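Local atomic coordinates of putative cytoplasmic protein (Enterobacter cloacae, PDB entry 4HFL), a protein that is the type VI secretion effector Tae4, an amidase that probably cleaves amide bonds in the peptides of bacterial cell-wall peptidoglycan. Residues 18-24 with 172-176; 78-82 with 97-101; 116-121 with 167-172. One frame throughout, in Å; residues are numbered along the deposited sequence.

Contact 1: 18-24 with 172-176; sequences RPAFGAA and FWSLK
The guanidinium of Arg18 has Trp173 CD1, at the indole edge, over one face, offset toward the rim, and the carbonyl of Ser174 at its own edge. Its plane stands perpendicular to the indole (90°), with Trp173 CD1 3.9 Å from Arg18 NH2. At the guanidinium edge, Arg18 NH1 donates to Ser174 O at 3.1 Å; the bond is fairly straight, lies in the carbonyl plane and uses a lone pair. Arg18 reaches this carbonyl because its chain runs extended from CG to NE. Its NH1 also forms a salt bridge with Asp110, which accepts the backbone N-H of Ser174 as well, while Trp173 NE1 is bound to Gly107 O.

Beyond the arginine, Leu175 packs between residues 18-20 and the first turn of helix 21-30. Its CD2 branch lies against Arg18 CB at 3.7 Å and its CD1 branch meets Ala24 CB at 4.0 Å. The Phe21 ring turns its edge to Leu175 CB.

Two waters complete the junction: one links Pro19 O to Lys176 N (2.7 and 3.0 Å), the other joins Gly22 N to Lys176 O. Thus the N-terminal region is joined to the C-terminal end by one direct bond, a shared carboxylate, water bridges and apolar contacts of Leu175. The aspartate probably offsets the arginine's charge, consistent with a guanidinium fixed in both position and rotation.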
ATOM      1  N   ARG A  18       4.376  -3.770  14.710  1.00 16.98           N
ATOM      2  CA  ARG A  18       3.999  -3.935  13.322  1.00 13.49           C
ATOM      3  C   ARG A  18       2.839  -4.917  13.262  1.00 21.84           C
ATOM      4  O   ARG A  18       2.687  -5.757  14.153  1.00 16.91           O
ATOM      5  CB  ARG A  18       5.174  -4.453  12.504  1.00 18.22           C
ATOM      6  CG  ARG A  18       6.384  -3.491  12.464  1.00 20.84           C
ATOM      7  CD  ARG A  18       7.456  -3.997  11.541  1.00 20.60           C
ATOM      8  NE  ARG A  18       8.638  -3.143  11.582  1.00 21.98           N
ATOM      9  CZ  ARG A  18       9.822  -3.473  11.071  1.00 20.15           C
ATOM     10  NH1 ARG A  18       9.993  -4.644  10.448  1.00 14.91           N
ATOM     11  NH2 ARG A  18      10.831  -2.625  11.181  1.00 18.33           N
ATOM     12  N   PRO A  19       2.023  -4.820  12.210  1.00 20.24           N
ATOM     13  CA  PRO A  19       0.893  -5.750  12.048  1.00 22.44           C
ATOM     14  C   PRO A  19       1.382  -7.174  11.819  1.00 17.96           C
ATOM     15  O   PRO A  19       2.441  -7.367  11.209  1.00 16.64           O
ATOM     16  CB  PRO A  19       0.209  -5.244  10.763  1.00 21.78           C
ATOM     17  CG  PRO A  19       0.659  -3.854  10.592  1.00 26.58           C
ATOM     18  CD  PRO A  19       2.059  -3.787  11.154  1.00 20.26           C
ATOM     19  N   ALA A  20       0.645  -8.163  12.313  1.00 17.98           N
ATOM     20  CA  ALA A  20       0.949  -9.569  12.027  1.00 14.24           C
ATOM     21  C   ALA A  20       0.848  -9.762  10.516  1.00 14.77           C
ATOM     22  O   ALA A  20      -0.010  -9.161   9.855  1.00 13.79           O
ATOM     23  CB  ALA A  20      -0.021 -10.501  12.770  1.00 19.97           C
ATOM     24  N   PHE A  21       1.740 -10.555   9.946  1.00 18.18           N
ATOM     25  CA  PHE A  21       1.696 -10.745   8.508  1.00 18.97           C
ATOM     26  C   PHE A  21       0.372 -11.396   8.078  1.00 20.58           C
ATOM     27  O   PHE A  21      -0.208 -11.030   7.058  1.00 21.97           O
ATOM     28  CB  PHE A  21       2.878 -11.572   8.021  1.00 17.47           C
ATOM     29  CG  PHE A  21       2.872 -11.768   6.537  1.00 23.45           C
ATOM     30  CD1 PHE A  21       3.200 -10.717   5.689  1.00 19.58           C
ATOM     31  CD2 PHE A  21       2.506 -12.985   5.981  1.00 20.67           C
ATOM     32  CE1 PHE A  21       3.190 -10.892   4.311  1.00 23.51           C
ATOM     33  CE2 PHE A  21       2.500 -13.157   4.585  1.00 24.39           C
ATOM     34  CZ  PHE A  21       2.839 -12.111   3.769  1.00 20.28           C
ATOM     35  N   GLY A  22      -0.104 -12.350   8.871  1.00 20.85           N
ATOM     36  CA  GLY A  22      -1.324 -13.067   8.539  1.00 20.21           C
ATOM     37  C   GLY A  22      -2.511 -12.133   8.442  1.00 20.35           C
ATOM     38  O   GLY A  22      -3.235 -12.148   7.451  1.00 20.41           O
ATOM     39  N   ALA A  23      -2.705 -11.310   9.472  1.00 20.97           N
ATOM     40  CA  ALA A  23      -3.811 -10.357   9.509  1.00 25.66           C
ATOM     41  C   ALA A  23      -3.783  -9.360   8.342  1.00 20.66           C
ATOM     42  O   ALA A  23      -4.819  -9.069   7.718  1.00 20.93           O
ATOM     43  CB  ALA A  23      -3.816  -9.632  10.829  1.00 28.87           C
ATOM     44  N   ALA A  24      -2.600  -8.823   8.064  1.00 17.92           N
ATOM     45  CA  ALA A  24      -2.435  -7.919   6.944  1.00 15.48           C
ATOM     46  C   ALA A  24      -2.806  -8.642   5.641  1.00 16.20           C
ATOM     47  O   ALA A  24      -3.581  -8.137   4.832  1.00 15.81           O
ATOM     48  CB  ALA A  24      -0.994  -7.402   6.910  1.00 19.45           C
ATOM     49  N   PHE A 172      11.114  -2.223   2.093  1.00 21.27           N
ATOM     50  CA  PHE A 172      10.475  -3.390   2.660  1.00 19.73           C
ATOM     51  C   PHE A 172      10.591  -3.451   4.182  1.00 18.85           C
ATOM     52  O   PHE A 172      11.690  -3.222   4.738  1.00 17.35           O
ATOM     53  CB  PHE A 172      11.120  -4.646   2.069  1.00 18.67           C
ATOM     54  CG  PHE A 172      10.742  -5.918   2.791  1.00 19.17           C
ATOM     55  CD1 PHE A 172       9.592  -6.601   2.439  1.00 17.31           C
ATOM     56  CD2 PHE A 172      11.540  -6.429   3.807  1.00 19.58           C
ATOM     57  CE1 PHE A 172       9.229  -7.768   3.101  1.00 21.51           C
ATOM     58  CE2 PHE A 172      11.187  -7.601   4.478  1.00 18.06           C
ATOM     59  CZ  PHE A 172      10.028  -8.271   4.120  1.00 18.11           C
ATOM     60  N   TRP A 173       9.466  -3.793   4.825  1.00 19.00           N
ATOM     61  CA  TRP A 173       9.398  -4.080   6.274  1.00 19.86           C
ATOM     62  C   TRP A 173       8.927  -5.504   6.505  1.00 19.78           C
ATOM     63  O   TRP A 173       7.884  -5.917   5.976  1.00 15.20           O
ATOM     64  CB  TRP A 173       8.390  -3.159   6.983  1.00 16.66           C
ATOM     65  CG  TRP A 173       8.737  -1.683   7.000  1.00 13.41           C
ATOM     66  CD1 TRP A 173       9.283  -0.992   8.037  1.00 15.86           C
ATOM     67  CD2 TRP A 173       8.513  -0.727   5.952  1.00 17.30           C
ATOM     68  NE1 TRP A 173       9.446   0.330   7.692  1.00 17.21           N
ATOM     69  CE2 TRP A 173       8.974   0.520   6.422  1.00 19.15           C
ATOM     70  CE3 TRP A 173       7.976  -0.806   4.658  1.00 18.54           C
ATOM     71  CZ2 TRP A 173       8.922   1.681   5.643  1.00 21.53           C
ATOM     72  CZ3 TRP A 173       7.923   0.344   3.891  1.00 23.83           C
ATOM     73  CH2 TRP A 173       8.400   1.573   4.384  1.00 23.23           C
ATOM     74  N   SER A 174       9.663  -6.252   7.322  1.00 17.57           N
ATOM     75  CA  SER A 174       9.242  -7.600   7.704  1.00 14.79           C
ATOM     76  C   SER A 174       8.008  -7.549   8.599  1.00 16.99           C
ATOM     77  O   SER A 174       7.905  -6.698   9.495  1.00 16.07           O
ATOM     78  CB  SER A 174      10.374  -8.327   8.461  1.00 24.00           C
ATOM     79  OG  SER A 174      11.373  -8.771   7.569  1.00 28.64           O
ATOM     80  N   LEU A 175       7.080  -8.469   8.367  1.00 16.04           N
ATOM     81  CA  LEU A 175       5.968  -8.661   9.291  1.00 16.93           C
ATOM     82  C   LEU A 175       6.008 -10.087   9.812  1.00 17.51           C
ATOM     83  O   LEU A 175       6.298 -11.022   9.045  1.00 21.28           O
ATOM     84  CB  LEU A 175       4.625  -8.360   8.611  1.00 19.41           C
ATOM     85  CG  LEU A 175       4.375  -6.947   8.047  1.00 15.71           C
ATOM     86  CD1 LEU A 175       2.965  -6.856   7.483  1.00 13.86           C
ATOM     87  CD2 LEU A 175       4.589  -5.843   9.086  1.00 13.22           C
ATOM     88  N   LYS A 176       5.748 -10.253  11.118  1.00 13.60           N
ATOM     89  CA  LYS A 176       5.598 -11.577  11.705  1.00 18.94           C
ATOM     90  C   LYS A 176       4.139 -12.021  11.659  1.00 19.43           C
ATOM     91  O   LYS A 176       3.885 -13.190  11.437  1.00 29.84           O
ATOM     92  CB  LYS A 176       6.090 -11.599  13.147  1.00 27.39           C
ATOM     93  CG  LYS A 176       7.579 -11.845  13.266  1.00 39.38           C
ATOM     94  CD  LYS A 176       7.876 -13.283  13.710  1.00 38.59           C
ATOM     95  CE  LYS A 176       7.417 -13.510  15.142  1.00 38.90           C
ATOM     96  NZ  LYS A 176       8.002 -14.734  15.772  1.00 39.41           N
TER
HETATM   97  O   HOH W   1       4.703  -7.882  12.640  1.00 18.99           O
HETATM   98  O   HOH W   2       1.497 -13.735  10.884  1.00 25.90           O

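Contact 2: 78-82 with 97-101; sequences SKYAT and DMIAF
Asp97 OD2 is gripped by two groups: the backbone N-H of Ala81, at 3.1 Å from Ala81 N to Asp97 OD2, and a water that donates to the same oxygen at 2.6 Å. That water also donates to Ala81 O, so one residue of the loop is bound through both its N-H and its carbonyl. The arrangement joins the loop leading into the small two-stranded sheet of 82-84 and 90-92 to the first turns of helix 95-106, within the papain-like (clan CA) amidase family. The N-H bond is nearly straight, yet the nitrogen approaches from above the carboxylate plane, 56° out of it. The aspartate is buried, and the two donors would be expected to stabilise its negative charge.

Beside this polar grip, the ring of Tyr80 packs against the helix, near Asp97 O, Ala100 and Phe101. It makes a T-shaped pair with Phe101: the edge of the phenylalanine points to the tyrosine face, with ring centroids 5.3 Å apart and planes at 68°. CG of Phe101 is anti to its backbone N (chi1 179°), which sets the side chain across that of Tyr80, at about a right angle. Lys79 CB covers the opposite face of Tyr80 over its centre, whereas the edge of Phe101 meets its own face offset from the centre. Met92 of strand 90-92 touches Tyr80, Phe101 and Asp97 as well. The tyrosine ring also touches the helix backbone obliquely, with Tyr80 CD1 3.5 Å from Asp97 O, the carbonyl that accepts the N-H of Phe101.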
ATOM      1  N   SER A  78      -2.279  16.977   8.012  1.00 66.74           N
ATOM      2  CA  SER A  78      -2.112  17.787   6.811  1.00 68.22           C
ATOM      3  C   SER A  78      -1.150  17.153   5.808  1.00 64.63           C
ATOM      4  O   SER A  78      -1.131  17.537   4.639  1.00 67.86           O
ATOM      5  CB  SER A  78      -1.656  19.209   7.172  1.00 69.57           C
ATOM      6  OG  SER A  78      -0.489  19.201   7.979  1.00 68.88           O
ATOM      7  N   LYS A  79      -0.358  16.183   6.260  1.00 58.45           N
ATOM      8  CA  LYS A  79       0.611  15.528   5.381  1.00 57.89           C
ATOM      9  C   LYS A  79      -0.034  14.496   4.457  1.00 50.64           C
ATOM     10  O   LYS A  79       0.548  14.128   3.430  1.00 46.22           O
ATOM     11  CB  LYS A  79       1.725  14.863   6.199  1.00 60.54           C
ATOM     12  CG  LYS A  79       2.606  15.844   6.958  1.00 63.48           C
ATOM     13  CD  LYS A  79       3.610  15.123   7.844  1.00 65.26           C
ATOM     14  CE  LYS A  79       3.446  15.549   9.298  1.00 69.25           C
ATOM     15  NZ  LYS A  79       4.582  15.110  10.160  1.00 69.53           N
ATOM     16  N   TYR A  80      -1.235  14.044   4.811  1.00 43.40           N
ATOM     17  CA  TYR A  80      -1.856  12.927   4.104  1.00 45.20           C
ATOM     18  C   TYR A  80      -3.280  13.252   3.666  1.00 46.76           C
ATOM     19  O   TYR A  80      -4.121  13.611   4.490  1.00 55.15           O
ATOM     20  CB  TYR A  80      -1.833  11.670   4.991  1.00 43.84           C
ATOM     21  CG  TYR A  80      -0.497  11.463   5.681  1.00 43.68           C
ATOM     22  CD1 TYR A  80       0.630  11.098   4.958  1.00 43.42           C
ATOM     23  CD2 TYR A  80      -0.363  11.650   7.050  1.00 49.35           C
ATOM     24  CE1 TYR A  80       1.854  10.925   5.579  1.00 46.43           C
ATOM     25  CE2 TYR A  80       0.854  11.473   7.679  1.00 45.36           C
ATOM     26  CZ  TYR A  80       1.956  11.109   6.937  1.00 42.87           C
ATOM     27  OH  TYR A  80       3.171  10.929   7.553  1.00 39.86           O
ATOM     28  N   ALA A  81      -3.547  13.126   2.368  1.00 44.91           N
ATOM     29  CA  ALA A  81      -4.891  13.372   1.836  1.00 48.15           C
ATOM     30  C   ALA A  81      -5.792  12.193   2.165  1.00 46.83           C
ATOM     31  O   ALA A  81      -5.497  11.056   1.785  1.00 38.63           O
ATOM     32  CB  ALA A  81      -4.848  13.598   0.329  1.00 47.18           C
ATOM     33  N   THR A  82      -6.884  12.461   2.877  1.00 48.71           N
ATOM     34  CA  THR A  82      -7.768  11.397   3.335  1.00 51.26           C
ATOM     35  C   THR A  82      -9.230  11.754   3.115  1.00 48.68           C
ATOM     36  O   THR A  82      -9.612  12.920   3.227  1.00 52.11           O
ATOM     37  CB  THR A  82      -7.554  11.091   4.842  1.00 33.08           C
ATOM     38  OG1 THR A  82      -7.862  12.256   5.617  1.00 39.73           O
ATOM     39  CG2 THR A  82      -6.097  10.670   5.117  1.00 26.04           C
ATOM     40  N   ASP A  97       1.517   9.540  -0.477  1.00 26.31           N
ATOM     41  CA  ASP A  97       1.141   9.765   0.915  1.00 27.49           C
ATOM     42  C   ASP A  97       1.257   8.482   1.735  1.00 29.63           C
ATOM     43  O   ASP A  97       1.708   8.507   2.880  1.00 30.78           O
ATOM     44  CB  ASP A  97      -0.291  10.294   1.006  1.00 23.84           C
ATOM     45  CG  ASP A  97      -0.440  11.705   0.454  1.00 33.05           C
ATOM     46  OD1 ASP A  97       0.577  12.414   0.300  1.00 34.31           O
ATOM     47  OD2 ASP A  97      -1.590  12.111   0.194  1.00 34.24           O
ATOM     48  N   MET A  98       0.836   7.360   1.158  1.00 27.08           N
ATOM     49  CA  MET A  98       0.942   6.079   1.854  1.00 23.68           C
ATOM     50  C   MET A  98       2.425   5.739   2.046  1.00 28.47           C
ATOM     51  O   MET A  98       2.863   5.318   3.136  1.00 29.73           O
ATOM     52  CB  MET A  98       0.231   4.990   1.047  1.00 21.73           C
ATOM     53  CG  MET A  98       0.332   3.585   1.631  1.00 22.82           C
ATOM     54  SD  MET A  98      -0.179   3.476   3.369  1.00 24.49           S
ATOM     55  CE  MET A  98      -1.900   4.004   3.272  1.00 19.96           C
ATOM     56  N   ILE A  99       3.187   5.962   0.976  1.00 28.75           N
ATOM     57  CA  ILE A  99       4.625   5.724   0.967  1.00 25.66           C
ATOM     58  C   ILE A  99       5.326   6.544   2.052  1.00 23.40           C
ATOM     59  O   ILE A  99       6.169   6.019   2.780  1.00 20.02           O
ATOM     60  CB  ILE A  99       5.225   5.995  -0.444  1.00 27.29           C
ATOM     61  CG1 ILE A  99       4.807   4.875  -1.419  1.00 24.29           C
ATOM     62  CG2 ILE A  99       6.722   6.088  -0.382  1.00 31.55           C
ATOM     63  CD1 ILE A  99       5.289   5.068  -2.875  1.00 25.61           C
ATOM     64  N   ALA A 100       4.970   7.823   2.175  1.00 25.86           N
ATOM     65  CA  ALA A 100       5.523   8.668   3.245  1.00 19.19           C
ATOM     66  C   ALA A 100       5.045   8.240   4.636  1.00 25.06           C
ATOM     67  O   ALA A 100       5.791   8.296   5.612  1.00 26.53           O
ATOM     68  CB  ALA A 100       5.183  10.125   2.987  1.00 23.49           C
ATOM     69  N   PHE A 101       3.797   7.792   4.718  1.00 22.55           N
ATOM     70  CA  PHE A 101       3.187   7.439   5.985  1.00 24.13           C
ATOM     71  C   PHE A 101       3.833   6.222   6.628  1.00 24.07           C
ATOM     72  O   PHE A 101       4.049   6.202   7.841  1.00 22.32           O
ATOM     73  CB  PHE A 101       1.702   7.176   5.785  1.00 29.41           C
ATOM     74  CG  PHE A 101       0.979   6.773   7.040  1.00 30.55           C
ATOM     75  CD1 PHE A 101       1.051   7.560   8.184  1.00 25.14           C
ATOM     76  CD2 PHE A 101       0.208   5.619   7.070  1.00 30.50           C
ATOM     77  CE1 PHE A 101       0.371   7.193   9.348  1.00 21.48           C
ATOM     78  CE2 PHE A 101      -0.483   5.244   8.230  1.00 28.52           C
ATOM     79  CZ  PHE A 101      -0.400   6.030   9.365  1.00 25.29           C
TER
HETATM   80  O   HOH W   3      -3.621  10.458   0.130  1.00 35.35           O

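Contact 3: 116-121 with 167-172; sequences PTPAQF and PTNATF
Pro116 and Phe121 are the two bumps that the 116-121 loop presses against strand 166-174, and Ala170 is the low point between them. The small methyl of Ala170 receives both: Pro116 CB sits 3.3 Å from Ala170 CB, tighter than usual van der Waals contact, while Phe121 CZ lies 3.6 Å from the same methyl. The rest of the proline ring lies along the strand backbone, with Pro116 CD 3.7 Å from Asn169 N. Further along, Pro116 CG reaches Pro167 CB at 4.1 Å. Pro167, Ala170 and Phe172 all direct their side chains to the loop: the Pro116 ring sits over the backbone from Pro167 to Ala170, and Phe121 fits between Ala170 CB and Phe172 CB. The spacing is irregular because Thr168 and Asn169 together face Thr131 in a classic beta bulge.

At the other end, Phe121 leans on Phe172. The edge of Phe121 is directed to the face of Phe172 in an offset edge-to-face pair, centroids 5.6 Å apart and planes at 62°. The two residues come nearest where Phe121 CE1 meets Phe172 CB at 3.5 Å. With CG anti to its carbonyl carbon (chi1 -55°), the Phe121 ring swings in from the loop to reach both Ala170 and Phe172.

No hydrogen bond crosses between the segments. Within the loop, Gln120 OE1 accepts from both Thr117 N, at 3.0 Å, and Thr117 OG1, folding the side chain back across the short 3-10 turn 118-120; Phe121 O is bound by Trp145 NE1.

In the four-stranded antiparallel sheet, strand 166-174 lies between 111-114 and 126-133. Phe121 packs on the sheet here, touching Ile111 and Val113 of the former strand and Ile128 of the latter.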
ATOM      1  N   PRO A 116      15.547  -3.168  -7.910  1.00 26.66           N
ATOM      2  CA  PRO A 116      15.014  -4.259  -7.084  1.00 27.83           C
ATOM      3  C   PRO A 116      14.676  -5.553  -7.838  1.00 27.12           C
ATOM      4  O   PRO A 116      13.988  -5.520  -8.870  1.00 27.33           O
ATOM      5  CB  PRO A 116      13.724  -3.667  -6.542  1.00 24.20           C
ATOM      6  CG  PRO A 116      13.268  -2.707  -7.619  1.00 23.60           C
ATOM      7  CD  PRO A 116      14.559  -2.095  -8.132  1.00 22.00           C
ATOM      8  N   THR A 117      15.119  -6.681  -7.278  1.00 27.20           N
ATOM      9  CA  THR A 117      14.849  -8.014  -7.814  1.00 26.41           C
ATOM     10  C   THR A 117      14.352  -8.904  -6.676  1.00 22.40           C
ATOM     11  O   THR A 117      14.637  -8.614  -5.519  1.00 23.51           O
ATOM     12  CB  THR A 117      16.135  -8.620  -8.377  1.00 24.98           C
ATOM     13  OG1 THR A 117      17.092  -8.751  -7.313  1.00 30.70           O
ATOM     14  CG2 THR A 117      16.688  -7.716  -9.467  1.00 24.29           C
ATOM     15  N   PRO A 118      13.604  -9.987  -6.993  1.00 21.02           N
ATOM     16  CA  PRO A 118      13.050 -10.845  -5.925  1.00 22.33           C
ATOM     17  C   PRO A 118      14.106 -11.576  -5.081  1.00 20.11           C
ATOM     18  O   PRO A 118      13.842 -11.865  -3.925  1.00 22.97           O
ATOM     19  CB  PRO A 118      12.161 -11.853  -6.692  1.00 25.51           C
ATOM     20  CG  PRO A 118      12.636 -11.812  -8.100  1.00 27.36           C
ATOM     21  CD  PRO A 118      13.138 -10.400  -8.331  1.00 23.66           C
ATOM     22  N   ALA A 119      15.269 -11.877  -5.654  1.00 22.12           N
ATOM     23  CA  ALA A 119      16.369 -12.502  -4.912  1.00 24.63           C
ATOM     24  C   ALA A 119      16.744 -11.732  -3.633  1.00 28.51           C
ATOM     25  O   ALA A 119      17.115 -12.328  -2.621  1.00 26.15           O
ATOM     26  CB  ALA A 119      17.575 -12.640  -5.808  1.00 28.80           C
ATOM     27  N   GLN A 120      16.630 -10.410  -3.676  1.00 25.88           N
ATOM     28  CA  GLN A 120      16.949  -9.587  -2.511  1.00 30.16           C
ATOM     29  C   GLN A 120      15.930  -9.749  -1.371  1.00 33.65           C
ATOM     30  O   GLN A 120      16.171  -9.294  -0.252  1.00 32.27           O
ATOM     31  CB  GLN A 120      17.064  -8.120  -2.941  1.00 40.36           C
ATOM     32  CG  GLN A 120      17.896  -7.928  -4.216  1.00 45.01           C
ATOM     33  CD  GLN A 120      18.064  -6.475  -4.595  1.00 50.25           C
ATOM     34  OE1 GLN A 120      17.525  -6.011  -5.602  1.00 46.68           O
ATOM     35  NE2 GLN A 120      18.828  -5.748  -3.793  1.00 60.88           N
ATOM     36  N   PHE A 121      14.803 -10.408  -1.649  1.00 22.96           N
ATOM     37  CA  PHE A 121      13.751 -10.584  -0.636  1.00 26.05           C
ATOM     38  C   PHE A 121      13.384 -12.046  -0.402  1.00 24.32           C
ATOM     39  O   PHE A 121      12.308 -12.348   0.103  1.00 25.39           O
ATOM     40  CB  PHE A 121      12.517  -9.752  -1.009  1.00 21.38           C
ATOM     41  CG  PHE A 121      12.829  -8.295  -1.231  1.00 25.10           C
ATOM     42  CD1 PHE A 121      12.803  -7.387  -0.173  1.00 20.18           C
ATOM     43  CD2 PHE A 121      13.192  -7.837  -2.488  1.00 24.77           C
ATOM     44  CE1 PHE A 121      13.109  -6.049  -0.387  1.00 20.17           C
ATOM     45  CE2 PHE A 121      13.493  -6.500  -2.707  1.00 18.16           C
ATOM     46  CZ  PHE A 121      13.455  -5.606  -1.653  1.00 24.90           C
ATOM     47  N   PRO A 167      10.878   0.259 -12.418  1.00 26.46           N
ATOM     48  CA  PRO A 167      11.159   0.288 -10.980  1.00 18.93           C
ATOM     49  C   PRO A 167      12.633   0.621 -10.691  1.00 16.36           C
ATOM     50  O   PRO A 167      13.535   0.111 -11.363  1.00 21.40           O
ATOM     51  CB  PRO A 167      10.817  -1.141 -10.540  1.00 22.31           C
ATOM     52  CG  PRO A 167      11.152  -1.970 -11.744  1.00 32.14           C
ATOM     53  CD  PRO A 167      10.835  -1.118 -12.949  1.00 29.25           C
ATOM     54  N   THR A 168      12.876   1.475  -9.700  1.00 18.14           N
ATOM     55  CA  THR A 168      14.233   1.891  -9.369  1.00 19.13           C
ATOM     56  C   THR A 168      14.597   1.669  -7.903  1.00 18.04           C
ATOM     57  O   THR A 168      15.769   1.782  -7.534  1.00 19.00           O
ATOM     58  CB  THR A 168      14.478   3.366  -9.745  1.00 23.58           C
ATOM     59  OG1 THR A 168      13.521   4.199  -9.079  1.00 24.19           O
ATOM     60  CG2 THR A 168      14.343   3.556 -11.257  1.00 23.27           C
ATOM     61  N   ASN A 169      13.598   1.354  -7.073  1.00 18.58           N
ATOM     62  CA  ASN A 169      13.821   1.066  -5.663  1.00 18.18           C
ATOM     63  C   ASN A 169      12.759   0.099  -5.154  1.00 22.81           C
ATOM     64  O   ASN A 169      11.625   0.095  -5.657  1.00 19.73           O
ATOM     65  CB  ASN A 169      13.750   2.352  -4.817  1.00 19.18           C
ATOM     66  CG  ASN A 169      13.900   2.074  -3.319  1.00 26.40           C
ATOM     67  OD1 ASN A 169      12.927   1.734  -2.622  1.00 24.79           O
ATOM     68  ND2 ASN A 169      15.126   2.195  -2.824  1.00 17.09           N
ATOM     69  N   ALA A 170      13.123  -0.725  -4.174  1.00 16.67           N
ATOM     70  CA  ALA A 170      12.122  -1.454  -3.387  1.00 15.52           C
ATOM     71  C   ALA A 170      12.494  -1.230  -1.945  1.00 21.09           C
ATOM     72  O   ALA A 170      13.681  -1.270  -1.593  1.00 18.78           O
ATOM     73  CB  ALA A 170      12.123  -2.919  -3.702  1.00 16.72           C
ATOM     74  N   THR A 171      11.474  -0.993  -1.125  1.00 18.76           N
ATOM     75  CA  THR A 171      11.624  -0.683   0.287  1.00 17.63           C
ATOM     76  C   THR A 171      10.640  -1.596   1.024  1.00 19.45           C
ATOM     77  O   THR A 171       9.477  -1.726   0.621  1.00 16.38           O
ATOM     78  CB  THR A 171      11.303   0.813   0.538  1.00 20.28           C
ATOM     79  OG1 THR A 171      12.284   1.627  -0.118  1.00 19.93           O
ATOM     80  CG2 THR A 171      11.329   1.149   2.019  1.00 19.95           C
ATOM     81  N   PHE A 172      11.114  -2.223   2.093  1.00 21.27           N
ATOM     82  CA  PHE A 172      10.475  -3.390   2.660  1.00 19.73           C
ATOM     83  C   PHE A 172      10.591  -3.451   4.182  1.00 18.85           C
ATOM     84  O   PHE A 172      11.690  -3.222   4.738  1.00 17.35           O
ATOM     85  CB  PHE A 172      11.120  -4.646   2.069  1.00 18.67           C
ATOM     86  CG  PHE A 172      10.742  -5.918   2.791  1.00 19.17           C
ATOM     87  CD1 PHE A 172       9.592  -6.601   2.439  1.00 17.31           C
ATOM     88  CD2 PHE A 172      11.540  -6.429   3.807  1.00 19.58           C
ATOM     89  CE1 PHE A 172       9.229  -7.768   3.101  1.00 21.51           C
ATOM     90  CE2 PHE A 172      11.187  -7.601   4.478  1.00 18.06           C
ATOM     91  CZ  PHE A 172      10.028  -8.271   4.120  1.00 18.11           C
TER

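Strand 166-174 ties contacts 1 and 3 together: they share Phe172, and their centres are about 17 Å apart. Contact 2 lies off the sheet, on helix 95-106, with its centre about 20 Å from that of contact 1 and 22 Å from that of contact 3. The helix nevertheless packs on contact 1, touching Trp173 and Pro19, and on the sheet through Ile99, which touches strand 126-133. Along the chain, contact 1 brings the N-terminal region onto the C-terminal end and encloses the other two, with contact 2 completed before contact 3 opens. Helical and sheet parts of the amidase fold are thus joined within a single chain.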